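Local coordinates for protein CurM Sulfotransferase (Moorea producta, PDB 4GBM) that probably transfers a sulfuryl group from PAPS to an intermediate of curacin biosynthesis, and binds the spent cofactor adenosine-3'-5'-diphosphate, at residues L64-M72 and I146-F154; E86-E94 and S103-E111. The protein carries 2 engineered substitutions. All coordinates share one frame; numbering follows the deposited sequence.

Interaction 1. Residues L64-M72 and I146-F154. With ZN (zinc ion), chain F.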
ATOM      1  N   LEU A  64      -3.141  -7.725   2.631  1.00 10.30           N
ATOM      2  CA  LEU A  64      -4.132  -8.744   2.989  1.00 10.60           C
ATOM      3  C   LEU A  64      -4.714  -9.447   1.768  1.00 11.35           C
ATOM      4  O   LEU A  64      -5.226 -10.566   1.885  1.00 12.06           O
ATOM      5  CB  LEU A  64      -5.263  -8.114   3.809  1.00 10.82           C
ATOM      6  CG  LEU A  64      -4.866  -7.495   5.151  1.00 11.13           C
ATOM      7  CD1 LEU A  64      -6.024  -6.693   5.725  1.00 15.90           C
ATOM      8  CD2 LEU A  64      -4.383  -8.554   6.131  1.00 13.58           C
ATOM      9  N   HIS A  65      -4.656  -8.795   0.605  1.00 11.02           N
ATOM     10  CA  HIS A  65      -5.211  -9.351  -0.643  1.00 11.59           C
ATOM     11  C   HIS A  65      -6.686  -9.782  -0.516  1.00 11.30           C
ATOM     12  O   HIS A  65      -7.091 -10.819  -1.050  1.00 13.64           O
ATOM     13  CB  HIS A  65      -4.344 -10.513  -1.172  1.00 12.12           C
ATOM     14  CG  HIS A  65      -2.874 -10.213  -1.202  1.00 11.77           C
ATOM     15  ND1 HIS A  65      -2.303  -9.391  -2.146  1.00 14.38           N
ATOM     16  CD2 HIS A  65      -1.862 -10.625  -0.403  1.00 12.47           C
ATOM     17  CE1 HIS A  65      -1.001  -9.316  -1.937  1.00 11.82           C
ATOM     18  NE2 HIS A  65      -0.710 -10.047  -0.877  1.00 13.08           N
ATOM     19  N   LEU A  66      -7.477  -8.963   0.171  1.00 11.37           N
ATOM     20  CA  LEU A  66      -8.907  -9.225   0.343  1.00 12.06           C
ATOM     21  C   LEU A  66      -9.751  -8.401  -0.631  1.00 11.59           C
ATOM     22  O   LEU A  66     -10.608  -8.947  -1.333  1.00 12.17           O
ATOM     23  CB  LEU A  66      -9.333  -8.927   1.782  1.00 11.42           C
ATOM     24  CG  LEU A  66      -8.789  -9.835   2.894  1.00 12.80           C
ATOM     25  CD1 LEU A  66      -9.146  -9.252   4.246  1.00 12.85           C
ATOM     26  CD2 LEU A  66      -9.328 -11.256   2.766  1.00 15.88           C
ATOM     27  N   LEU A  67      -9.474  -7.096  -0.687  1.00 11.35           N
ATOM     28  CA  LEU A  67     -10.301  -6.145  -1.439  1.00 12.84           C
ATOM     29  C   LEU A  67     -10.636  -6.529  -2.895  1.00 14.56           C
ATOM     30  O   LEU A  67     -11.749  -6.255  -3.345  1.00 16.98           O
ATOM     31  CB  LEU A  67      -9.708  -4.729  -1.374  1.00 11.89           C
ATOM     32  CG  LEU A  67     -10.632  -3.570  -1.763  1.00 13.69           C
ATOM     33  CD1 LEU A  67     -11.845  -3.472  -0.825  1.00 18.16           C
ATOM     34  CD2 LEU A  67      -9.842  -2.275  -1.770  1.00 13.84           C
ATOM     35  N   PRO A  68      -9.697  -7.167  -3.635  1.00 14.62           N
ATOM     36  CA  PRO A  68     -10.034  -7.517  -5.022  1.00 16.17           C
ATOM     37  C   PRO A  68     -11.063  -8.648  -5.204  1.00 17.01           C
ATOM     38  O   PRO A  68     -11.524  -8.869  -6.328  1.00 19.51           O
ATOM     39  CB  PRO A  68      -8.684  -7.956  -5.612  1.00 15.16           C
ATOM     40  CG  PRO A  68      -7.654  -7.363  -4.711  1.00 15.56           C
ATOM     41  CD  PRO A  68      -8.274  -7.426  -3.351  1.00 14.65           C
ATOM     42  N   PHE A  69     -11.428  -9.347  -4.127  1.00 15.83           N
ATOM     43  CA  PHE A  69     -12.249 -10.565  -4.233  1.00 16.80           C
ATOM     44  C   PHE A  69     -13.596 -10.457  -3.526  1.00 17.39           C
ATOM     45  O   PHE A  69     -13.740  -9.695  -2.568  1.00 17.85           O
ATOM     46  CB  PHE A  69     -11.477 -11.765  -3.686  1.00 17.36           C
ATOM     47  CG  PHE A  69     -10.117 -11.929  -4.295  1.00 15.48           C
ATOM     48  CD1 PHE A  69      -9.980 -12.428  -5.590  1.00 20.47           C
ATOM     49  CD2 PHE A  69      -8.977 -11.564  -3.592  1.00 15.08           C
ATOM     50  CE1 PHE A  69      -8.726 -12.568  -6.165  1.00 18.91           C
ATOM     51  CE2 PHE A  69      -7.715 -11.708  -4.161  1.00 15.43           C
ATOM     52  CZ  PHE A  69      -7.593 -12.209  -5.450  1.00 17.42           C
ATOM     53  N   ASN A  70     -14.579 -11.221  -3.997  1.00 17.86           N
ATOM     54  CA  ASN A  70     -15.890 -11.234  -3.350  1.00 18.85           C
ATOM     55  C   ASN A  70     -16.004 -12.264  -2.231  1.00 17.96           C
ATOM     56  O   ASN A  70     -16.666 -12.015  -1.224  1.00 18.11           O
ATOM     57  CB  ASN A  70     -17.009 -11.446  -4.377  1.00 21.36           C
ATOM     58  CG  ASN A  70     -17.180 -10.257  -5.308  1.00 25.36           C
ATOM     59  OD1 ASN A  70     -17.110  -9.102  -4.882  1.00 32.57           O
ATOM     60  ND2 ASN A  70     -17.409 -10.536  -6.585  1.00 31.04           N
ATOM     61  N   THR A  71     -15.374 -13.420  -2.417  1.00 17.53           N
ATOM     62  CA  THR A  71     -15.469 -14.523  -1.454  1.00 18.32           C
ATOM     63  C   THR A  71     -14.101 -15.147  -1.200  1.00 16.35           C
ATOM     64  O   THR A  71     -13.190 -15.005  -2.012  1.00 16.80           O
ATOM     65  CB  THR A  71     -16.401 -15.647  -1.945  1.00 20.10           C
ATOM     66  OG1 THR A  71     -15.816 -16.278  -3.093  1.00 23.79           O
ATOM     67  CG2 THR A  71     -17.796 -15.120  -2.274  1.00 23.86           C
ATOM     68  N   MET A  72     -13.963 -15.839  -0.074  1.00 23.04           N
ATOM     69  CA  MET A  72     -12.687 -16.453   0.291  1.00 22.49           C
ATOM     70  C   MET A  72     -12.250 -17.603  -0.624  1.00 23.59           C
ATOM     71  O   MET A  72     -11.054 -17.823  -0.799  1.00 23.48           O
ATOM     72  CB  MET A  72     -12.688 -16.888   1.758  1.00 21.75           C
ATOM     73  CG  MET A  72     -12.624 -15.722   2.730  1.00 20.80           C
ATOM     74  SD  MET A  72     -11.100 -14.747   2.579  1.00 20.11           S
ATOM     75  CE  MET A  72      -9.943 -15.777   3.483  1.00 19.90           C
ATOM     76  N   ILE A 146     -11.636  -1.945  -8.173  1.00 14.41           N
ATOM     77  CA  ILE A 146     -11.158  -2.305  -6.835  1.00 14.30           C
ATOM     78  C   ILE A 146     -11.284  -1.110  -5.884  1.00 14.07           C
ATOM     79  O   ILE A 146     -11.749  -1.262  -4.755  1.00 13.71           O
ATOM     80  CB  ILE A 146      -9.710  -2.858  -6.836  1.00 14.55           C
ATOM     81  CG1 ILE A 146      -9.641  -4.182  -7.606  1.00 16.06           C
ATOM     82  CG2 ILE A 146      -9.210  -3.048  -5.394  1.00 15.01           C
ATOM     83  CD1 ILE A 146      -8.205  -4.690  -7.862  1.00 18.75           C
ATOM     84  N   LEU A 147     -10.887   0.074  -6.351  1.00 13.74           N
ATOM     85  CA  LEU A 147     -11.071   1.304  -5.569  1.00 14.52           C
ATOM     86  C   LEU A 147     -12.536   1.498  -5.181  1.00 15.99           C
ATOM     87  O   LEU A 147     -12.852   1.828  -4.030  1.00 17.31           O
ATOM     88  CB  LEU A 147     -10.542   2.523  -6.341  1.00 14.95           C
ATOM     89  CG  LEU A 147      -9.047   2.517  -6.688  1.00 12.44           C
ATOM     90  CD1 LEU A 147      -8.695   3.733  -7.522  1.00 12.50           C
ATOM     91  CD2 LEU A 147      -8.173   2.472  -5.419  1.00 12.34           C
ATOM     92  N   GLU A 148     -13.431   1.256  -6.135  1.00 15.02           N
ATOM     93  CA  GLU A 148     -14.868   1.377  -5.901  1.00 17.44           C
ATOM     94  C   GLU A 148     -15.377   0.368  -4.875  1.00 17.11           C
ATOM     95  O   GLU A 148     -16.300   0.682  -4.118  1.00 16.72           O
ATOM     96  CB  GLU A 148     -15.645   1.261  -7.213  1.00 17.88           C
ATOM     97  CG  GLU A 148     -15.508   2.491  -8.101  1.00 23.68           C
ATOM     98  CD  GLU A 148     -16.337   2.399  -9.363  1.00 33.52           C
ATOM     99  OE1 GLU A 148     -16.087   1.484 -10.181  1.00 37.93           O
ATOM    100  OE2 GLU A 148     -17.235   3.251  -9.541  1.00 39.80           O
ATOM    101  N   ARG A 149     -14.771  -0.824  -4.829  1.00 18.14           N
ATOM    102  CA  ARG A 149     -15.192  -1.839  -3.861  0.50 18.01           C
ATOM    103  C   ARG A 149     -14.973  -1.383  -2.411  1.00 17.58           C
ATOM    104  O   ARG A 149     -15.757  -1.738  -1.528  1.00 18.16           O
ATOM    105  CB  ARG A 149     -14.535  -3.202  -4.133  0.50 18.33           C
ATOM    106  CG  ARG A 149     -15.260  -4.365  -3.448  0.50 18.43           C
ATOM    107  CD  ARG A 149     -14.704  -5.731  -3.823  0.50 21.59           C
ATOM    108  NE  ARG A 149     -15.105  -6.158  -5.163  0.50 24.95           N
ATOM    109  CZ  ARG A 149     -14.319  -6.091  -6.231  0.50 26.05           C
ATOM    110  NH1 ARG A 149     -13.087  -5.614  -6.116  0.50 25.56           N
ATOM    111  NH2 ARG A 149     -14.761  -6.501  -7.411  0.50 26.97           N
ATOM    112  N   GLY A 150     -13.930  -0.588  -2.171  1.00 16.20           N
ATOM    113  CA  GLY A 150     -13.679  -0.026  -0.843  1.00 14.23           C
ATOM    114  C   GLY A 150     -14.858   0.807  -0.348  1.00 14.48           C
ATOM    115  O   GLY A 150     -15.273   0.704   0.809  1.00 14.27           O
ATOM    116  N   GLU A 151     -15.400   1.630  -1.237  1.00 12.75           N
ATOM    117  CA  GLU A 151     -16.567   2.445  -0.914  1.00 12.05           C
ATOM    118  C   GLU A 151     -17.848   1.622  -0.824  1.00 12.98           C
ATOM    119  O   GLU A 151     -18.818   2.046  -0.193  1.00 14.07           O
ATOM    120  CB  GLU A 151     -16.717   3.585  -1.930  1.00 12.12           C
ATOM    121  CG  GLU A 151     -15.632   4.651  -1.783  1.00 12.28           C
ATOM    122  CD  GLU A 151     -15.764   5.424  -0.475  1.00 13.46           C
ATOM    123  OE1 GLU A 151     -16.730   6.207  -0.342  1.00 16.27           O
ATOM    124  OE2 GLU A 151     -14.908   5.242   0.423  1.00 13.75           O
ATOM    125  N   ALA A 152     -17.850   0.451  -1.452  1.00 13.08           N
ATOM    126  CA  ALA A 152     -19.011  -0.438  -1.396  1.00 13.04           C
ATOM    127  C   ALA A 152     -19.064  -1.226  -0.094  1.00 13.13           C
ATOM    128  O   ALA A 152     -20.152  -1.524   0.409  1.00 14.96           O
ATOM    129  CB  ALA A 152     -19.024  -1.383  -2.591  1.00 14.58           C
ATOM    130  N   LEU A 153     -17.894  -1.555   0.449  1.00 12.54           N
ATOM    131  CA  LEU A 153     -17.813  -2.411   1.633  1.00 12.55           C
ATOM    132  C   LEU A 153     -17.781  -1.640   2.946  1.00 12.43           C
ATOM    133  O   LEU A 153     -18.221  -2.153   3.978  1.00 13.26           O
ATOM    134  CB  LEU A 153     -16.577  -3.317   1.557  1.00 12.98           C
ATOM    135  CG  LEU A 153     -16.517  -4.369   0.445  1.00 16.93           C
ATOM    136  CD1 LEU A 153     -15.237  -5.187   0.560  1.00 20.93           C
ATOM    137  CD2 LEU A 153     -17.740  -5.273   0.453  1.00 23.30           C
ATOM    138  N   PHE A 154     -17.243  -0.424   2.895  1.00 11.84           N
ATOM    139  CA  PHE A 154     -16.969   0.377   4.083  1.00 11.27           C
ATOM    140  C   PHE A 154     -17.627   1.738   3.977  1.00 11.52           C
ATOM    141  O   PHE A 154     -17.735   2.301   2.880  1.00 12.77           O
ATOM    142  CB  PHE A 154     -15.463   0.618   4.248  1.00 11.17           C
ATOM    143  CG  PHE A 154     -14.644  -0.634   4.403  1.00  9.70           C
ATOM    144  CD1 PHE A 154     -14.484  -1.217   5.653  1.00 11.54           C
ATOM    145  CD2 PHE A 154     -14.017  -1.222   3.299  1.00 10.99           C
ATOM    146  CE1 PHE A 154     -13.722  -2.376   5.811  1.00 11.87           C
ATOM    147  CE2 PHE A 154     -13.247  -2.388   3.455  1.00 11.00           C
ATOM    148  CZ  PHE A 154     -13.106  -2.953   4.721  1.00 10.23           C
TER
HETATM  149 ZN    ZN F 405      -3.151  -8.501  -3.884  1.00 15.13          ZN
HETATM  150  O   HOH W   1      -1.475  -8.047  -5.138  1.00 12.40           O
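The guanidinium of Arg149 has Pro68 O over one face, while Leu67 O and Asn70 OD1 approach it obliquely. These oxygens come from or just after the type I beta turn Leu66–Phe69, which follows strand 58-59 in the sulfotransferase fold, a member of the P-loop NTPase clan; the turn packs against helix 144-153. Arg149 was modelled in two conformers; in one of them Arg149 NH1 donates to Leu67 O at 3.1 Å, so the bond may be only part-time. It is bent, 137° at the hydrogen, and the oxygen stands out of the guanidinium plane. The planes of the Asn70 amide and the guanidinium are turned 73° apart. Within the loop, Pro68 CB lies over the rim of one Phe69 face, and His65 O meets that ring at its edge. Away from the helix, His65 ND1 binds a zinc ion and His65 NE2 is hydrogen-bonded to Ser266 OG.

Leu67 carries the apolar part. With CG opposite the backbone N (chi1 -163°), its two methyls spread along the helix: Leu67 CD1 lies 4.0 Å from Leu153 CD1 and rests against the Gly150 backbone, where no side chain intervenes. Pro68 CB touches Ile146 CD1 at 4.0 Å, and Leu67 CD2 packs 3.8 Å from Ile146 CG2.

Interaction 2. Residues E86-E94 and S103-E111. With ZN (zinc ion), chain B; SO4 (sulfate ion), chain Q.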
ATOM      1  N   GLU A  86       1.967 -13.467   3.112  1.00 20.55           N
ATOM      2  CA  GLU A  86       1.328 -13.963   4.329  1.00 20.49           C
ATOM      3  C   GLU A  86       0.750 -12.877   5.236  1.00 19.98           C
ATOM      4  O   GLU A  86       0.566 -13.110   6.430  1.00 20.36           O
ATOM      5  CB  GLU A  86       2.315 -14.827   5.114  1.00 21.40           C
ATOM      6  CG  GLU A  86       2.737 -16.077   4.364  1.00 22.99           C
ATOM      7  CD  GLU A  86       3.624 -16.997   5.169  1.00 27.91           C
ATOM      8  OE1 GLU A  86       3.892 -18.104   4.670  1.00 30.15           O
ATOM      9  OE2 GLU A  86       4.057 -16.632   6.288  1.00 27.51           O
ATOM     10  N   GLY A  87       0.453 -11.704   4.672  1.00 19.49           N
ATOM     11  CA  GLY A  87      -0.164 -10.616   5.439  1.00 19.23           C
ATOM     12  C   GLY A  87      -1.350 -11.079   6.270  1.00 19.13           C
ATOM     13  O   GLY A  87      -1.445 -10.773   7.463  1.00 19.47           O
ATOM     14  N   LEU A  88      -2.259 -11.819   5.643  1.00 18.89           N
ATOM     15  CA  LEU A  88      -3.442 -12.312   6.350  1.00 18.88           C
ATOM     16  C   LEU A  88      -3.086 -13.334   7.428  1.00 19.49           C
ATOM     17  O   LEU A  88      -3.587 -13.253   8.551  1.00 19.81           O
ATOM     18  CB  LEU A  88      -4.477 -12.874   5.367  1.00 18.70           C
ATOM     19  CG  LEU A  88      -5.853 -13.238   5.944  1.00 18.71           C
ATOM     20  CD1 LEU A  88      -6.587 -11.999   6.479  1.00 19.99           C
ATOM     21  CD2 LEU A  88      -6.688 -13.933   4.877  1.00 18.82           C
ATOM     22  N   GLN A  89      -2.201 -14.272   7.094  1.00 19.90           N
ATOM     23  CA  GLN A  89      -1.705 -15.258   8.063  1.00 20.81           C
ATOM     24  C   GLN A  89      -1.023 -14.585   9.256  1.00 21.41           C
ATOM     25  O   GLN A  89      -1.304 -14.925  10.405  1.00 22.18           O
ATOM     26  CB  GLN A  89      -0.759 -16.245   7.381  1.00 21.64           C
ATOM     27  CG  GLN A  89      -0.417 -17.465   8.205  1.00 24.53           C
ATOM     28  CD  GLN A  89       0.559 -18.390   7.496  1.00 30.13           C
ATOM     29  OE1 GLN A  89       1.743 -18.428   7.823  1.00 34.37           O
ATOM     30  NE2 GLN A  89       0.064 -19.133   6.512  1.00 32.45           N
ATOM     31  N   LYS A  90      -0.149 -13.613   8.980  1.00 21.27           N
ATOM     32  CA  LYS A  90       0.532 -12.860  10.033  1.00 22.06           C
ATOM     33  C   LYS A  90      -0.431 -12.044  10.879  1.00 22.10           C
ATOM     34  O   LYS A  90      -0.223 -11.894  12.086  1.00 23.25           O
ATOM     35  CB  LYS A  90       1.617 -11.946   9.446  1.00 22.18           C
ATOM     36  CG  LYS A  90       2.865 -12.694   9.006  1.00 25.23           C
ATOM     37  CD  LYS A  90       3.891 -11.745   8.403  1.00 28.93           C
ATOM     38  CE  LYS A  90       5.152 -12.493   7.993  1.00 32.33           C
ATOM     39  NZ  LYS A  90       5.840 -13.133   9.146  1.00 36.38           N
ATOM     40  N   THR A  91      -1.479 -11.512  10.244  1.00 21.12           N
ATOM     41  CA  THR A  91      -2.487 -10.743  10.965  1.00 21.27           C
ATOM     42  C   THR A  91      -3.152 -11.591  12.047  1.00 22.05           C
ATOM     43  O   THR A  91      -3.184 -11.189  13.210  1.00 23.14           O
ATOM     44  CB  THR A  91      -3.527 -10.119  10.006  1.00 20.28           C
ATOM     45  OG1 THR A  91      -2.890  -9.084   9.248  1.00 19.97           O
ATOM     46  CG2 THR A  91      -4.691  -9.518  10.776  1.00 20.61           C
ATOM     47  N   PHE A  92      -3.659 -12.767  11.674  1.00 21.73           N
ATOM     48  CA  PHE A  92      -4.286 -13.648  12.656  1.00 22.60           C
ATOM     49  C   PHE A  92      -3.301 -14.142  13.721  1.00 24.12           C
ATOM     50  O   PHE A  92      -3.680 -14.320  14.880  1.00 25.35           O
ATOM     51  CB  PHE A  92      -5.012 -14.819  11.976  1.00 22.12           C
ATOM     52  CG  PHE A  92      -6.327 -14.437  11.342  1.00 21.24           C
ATOM     53  CD1 PHE A  92      -7.366 -13.915  12.113  1.00 23.61           C
ATOM     54  CD2 PHE A  92      -6.532 -14.614   9.979  1.00 21.17           C
ATOM     55  CE1 PHE A  92      -8.581 -13.564  11.527  1.00 24.12           C
ATOM     56  CE2 PHE A  92      -7.745 -14.264   9.383  1.00 22.92           C
ATOM     57  CZ  PHE A  92      -8.768 -13.742  10.157  1.00 22.88           C
ATOM     58  N   MET A  93      -2.039 -14.330  13.336  1.00 24.27           N
ATOM     59  CA  MET A  93      -0.982 -14.682  14.295  1.00 25.95           C
ATOM     60  C   MET A  93      -0.809 -13.618  15.374  1.00 27.08           C
ATOM     61  O   MET A  93      -0.717 -13.946  16.554  1.00 28.87           O
ATOM     62  CB  MET A  93       0.356 -14.901  13.597  1.00 25.94           C
ATOM     63  CG  MET A  93       0.398 -16.071  12.645  1.00 25.44           C
ATOM     64  SD  MET A  93       2.087 -16.358  12.123  1.00 30.19           S
ATOM     65  CE  MET A  93       1.925 -16.576  10.361  1.00 26.17           C
ATOM     66  N   GLU A  94      -0.766 -12.349  14.958  1.00 26.48           N
ATOM     67  CA  GLU A  94      -0.594 -11.224  15.883  1.00 29.19           C
ATOM     68  C   GLU A  94      -1.800 -11.048  16.801  1.00 30.01           C
ATOM     69  O   GLU A  94      -1.663 -11.036  18.029  1.00 33.15           O
ATOM     70  CB  GLU A  94      -0.363  -9.914  15.114  1.00 27.95           C
ATOM     71  CG  GLU A  94       0.971  -9.799  14.388  1.00 31.94           C
ATOM     72  CD  GLU A  94       2.158  -9.528  15.310  1.00 37.34           C
ATOM     73  OE1 GLU A  94       3.300  -9.779  14.873  1.00 37.20           O
ATOM     74  OE2 GLU A  94       1.958  -9.067  16.459  1.00 42.60           O
ATOM     75  N   SER A 103      -2.880 -20.345  12.509  1.00 20.17           N
ATOM     76  CA  SER A 103      -3.403 -19.239  11.708  1.00 19.42           C
ATOM     77  C   SER A 103      -3.838 -19.733  10.323  1.00 18.82           C
ATOM     78  O   SER A 103      -4.926 -19.389   9.849  1.00 19.17           O
ATOM     79  CB  SER A 103      -2.361 -18.128  11.587  1.00 18.74           C
ATOM     80  OG  SER A 103      -2.881 -17.013  10.884  1.00 19.56           O
ATOM     81  N   GLN A 104      -3.006 -20.563   9.695  1.00 20.73           N
ATOM     82  CA  GLN A 104      -3.356 -21.177   8.408  1.00 20.53           C
ATOM     83  C   GLN A 104      -4.628 -22.038   8.493  1.00 20.36           C
ATOM     84  O   GLN A 104      -5.472 -21.987   7.591  1.00 20.32           O
ATOM     85  CB  GLN A 104      -2.193 -22.004   7.855  1.00 22.82           C
ATOM     86  CG  GLN A 104      -2.489 -22.621   6.488  1.00 26.68           C
ATOM     87  CD  GLN A 104      -1.467 -23.655   6.053  1.00 32.93           C
ATOM     88  OE1 GLN A 104      -1.055 -24.521   6.830  1.00 34.63           O
ATOM     89  NE2 GLN A 104      -1.065 -23.580   4.794  1.00 33.57           N
ATOM     90  N   ALA A 105      -4.758 -22.807   9.574  1.00 20.15           N
ATOM     91  CA  ALA A 105      -5.930 -23.662   9.802  1.00 19.65           C
ATOM     92  C   ALA A 105      -7.208 -22.826   9.903  1.00 18.77           C
ATOM     93  O   ALA A 105      -8.262 -23.214   9.382  1.00 18.94           O
ATOM     94  CB  ALA A 105      -5.737 -24.516  11.055  1.00 21.52           C
ATOM     95  N   LEU A 106      -7.106 -21.676  10.567  1.00 17.47           N
ATOM     96  CA  LEU A 106      -8.234 -20.751  10.676  1.00 16.32           C
ATOM     97  C   LEU A 106      -8.634 -20.204   9.301  1.00 15.67           C
ATOM     98  O   LEU A 106      -9.816 -20.206   8.941  1.00 15.57           O
ATOM     99  CB  LEU A 106      -7.905 -19.605  11.639  1.00 15.82           C
ATOM    100  CG  LEU A 106      -8.905 -18.445  11.757  1.00 15.89           C
ATOM    101  CD1 LEU A 106     -10.287 -18.931  12.186  1.00 18.55           C
ATOM    102  CD2 LEU A 106      -8.376 -17.385  12.724  1.00 16.04           C
ATOM    103  N   ILE A 107      -7.650 -19.735   8.536  1.00 15.31           N
ATOM    104  CA  ILE A 107      -7.910 -19.211   7.194  1.00 14.80           C
ATOM    105  C   ILE A 107      -8.549 -20.274   6.290  1.00 15.38           C
ATOM    106  O   ILE A 107      -9.498 -19.988   5.555  1.00 15.12           O
ATOM    107  CB  ILE A 107      -6.633 -18.596   6.564  1.00 14.41           C
ATOM    108  CG1 ILE A 107      -6.261 -17.321   7.329  1.00 14.01           C
ATOM    109  CG2 ILE A 107      -6.851 -18.279   5.083  1.00 16.28           C
ATOM    110  CD1 ILE A 107      -4.814 -16.886   7.164  1.00 13.59           C
ATOM    111  N   LYS A 108      -8.065 -21.509   6.383  1.00 16.80           N
ATOM    112  CA  LYS A 108      -8.643 -22.598   5.602  1.00 17.00           C
ATOM    113  C   LYS A 108     -10.106 -22.851   5.969  1.00 17.60           C
ATOM    114  O   LYS A 108     -10.905 -23.236   5.114  1.00 17.62           O
ATOM    115  CB  LYS A 108      -7.819 -23.878   5.745  1.00 18.85           C
ATOM    116  CG  LYS A 108      -6.493 -23.828   5.007  1.00 21.87           C
ATOM    117  CD  LYS A 108      -5.847 -25.194   4.920  1.00 26.67           C
ATOM    118  CE  LYS A 108      -4.510 -25.117   4.197  1.00 28.74           C
ATOM    119  NZ  LYS A 108      -4.640 -24.496   2.844  1.00 31.19           N
ATOM    120  N   ASP A 109     -10.454 -22.625   7.235  1.00 17.03           N
ATOM    121  CA  ASP A 109     -11.837 -22.799   7.672  1.00 17.18           C
ATOM    122  C   ASP A 109     -12.731 -21.715   7.068  1.00 16.40           C
ATOM    123  O   ASP A 109     -13.868 -21.990   6.667  1.00 17.38           O
ATOM    124  CB  ASP A 109     -11.937 -22.787   9.195  1.00 17.33           C
ATOM    125  CG  ASP A 109     -13.256 -23.346   9.685  1.00 18.93           C
ATOM    126  OD1 ASP A 109     -13.365 -24.582   9.807  1.00 21.29           O
ATOM    127  OD2 ASP A 109     -14.187 -22.552   9.935  1.00 19.32           O
ATOM    128  N   LEU A 110     -12.211 -20.491   6.993  1.00 15.64           N
ATOM    129  CA  LEU A 110     -12.941 -19.380   6.384  1.00 15.37           C
ATOM    130  C   LEU A 110     -13.150 -19.652   4.899  1.00 16.12           C
ATOM    131  O   LEU A 110     -14.202 -19.333   4.348  1.00 16.40           O
ATOM    132  CB  LEU A 110     -12.194 -18.051   6.578  1.00 14.05           C
ATOM    133  CG  LEU A 110     -11.731 -17.669   7.989  1.00 16.26           C
ATOM    134  CD1 LEU A 110     -11.094 -16.275   7.986  1.00 13.95           C
ATOM    135  CD2 LEU A 110     -12.867 -17.761   9.019  1.00 15.57           C
ATOM    136  N   GLU A 111     -12.141 -20.244   4.264  1.00 16.52           N
ATOM    137  CA  GLU A 111     -12.219 -20.623   2.852  1.00 17.19           C
ATOM    138  C   GLU A 111     -13.220 -21.758   2.621  1.00 18.53           C
ATOM    139  O   GLU A 111     -13.979 -21.732   1.649  1.00 19.74           O
ATOM    140  CB  GLU A 111     -10.834 -21.005   2.320  1.00 18.18           C
ATOM    141  CG  GLU A 111      -9.839 -19.835   2.319  1.00 17.98           C
ATOM    142  CD  GLU A 111      -8.401 -20.256   2.051  1.00 19.90           C
ATOM    143  OE1 GLU A 111      -8.064 -21.441   2.282  1.00 22.54           O
ATOM    144  OE2 GLU A 111      -7.602 -19.392   1.613  1.00 22.53           O
TER
HETATM  145 ZN    ZN B 401       5.086 -19.061   5.983  0.50 12.64          ZN
HETATM  146  S   SO4 Q 416      -2.556 -16.051   3.591  0.80 19.76           S
HETATM  147  O1  SO4 Q 416      -3.923 -15.549   3.546  0.80 23.16           O
HETATM  148  O2  SO4 Q 416      -2.006 -15.947   2.239  0.80 30.10           O
HETATM  149  O3  SO4 Q 416      -1.749 -15.237   4.490  0.80 21.64           O
HETATM  150  O4  SO4 Q 416      -2.611 -17.447   4.007  0.80 27.41           O
HETATM  151  O   HOH W   2       4.671 -19.199   7.933  1.00 28.43           O
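Phe92 is the knob of this contact: its side chain sits among Ser103, Leu106, Ile107 and Leu110 of the second helix. Leu106 comes at about a right angle and lays CD2 over one face of the ring, 3.9 Å from its centroid and 21° off the normal, a CH-pi contact. Ile107 CG1 approaches Phe92 CD2 obliquely at 3.8 Å, and the Leu110 side chain runs against that of Phe92 from the opposite direction, its CD1 meeting Phe92 CZ obliquely. An alanine in place of Phe92 would probably leave a gap between Leu106, Ile107 and Leu110 and cost the Leu106 methyl its aromatic partner.

Next to the ring lies a polar pin. The hydroxyl of Ser103, turned opposite its backbone N (chi1 -176°), donates to Gln89 O at 2.7 Å, in the carbonyl plane and on a lone pair. Gln89 O also takes the helical bond from Met93 N, so two donors grip it, and Met93 CG packs on Ser103 CB. Ile107 CD1 reaches Gln89 CA at 3.6 Å.

The packing is looser toward the start of the first helix, where Gln89 and Gln104, both partly exposed, run side by side, pointing the same way. Glu86, at the N-cap position and partly exposed, binds a zinc ion through OE1, with a water as a further ligand. A sulfate, probably from the crystallisation liquor, accepts a hydrogen bond from Gln89 N at O3 (2.8 Å) and another from Arg75; the helix's N-terminal end would be expected to attract such an anion. Met123 of helix 117-128 touches both Phe92 and Leu110. With axes 9.1 Å apart at 115°, helices 87-96 and 100-113 form a steeply crossed pair of consecutive helices, joined by a short link and locked by knob-into-hole packing.

In the fold
Both contacts are partly buried and lie away from the centre of the chain, interaction 2 farther out than interaction 1. Interaction 1 joins a loop to a helix that leads, through short strand 154-155, to strand 158-163 of the main parallel sheet, so segments distant in sequence meet; interaction 2 lies wholly within the intervening chain and joins helices adjacent in sequence. The chemistry differs accordingly: in interaction 1 a leucine packs on the helix beside one bent arginine-to-carbonyl bond, whereas an aromatic knob and a serine hydroxyl lock the helices of interaction 2. The two meet where Leu64 CD2 packs 3.5 Å from Thr91 OG1 and where Met72 touches the 103-111 helix. Helix 117-128 is shared, touching Leu67 and Phe92.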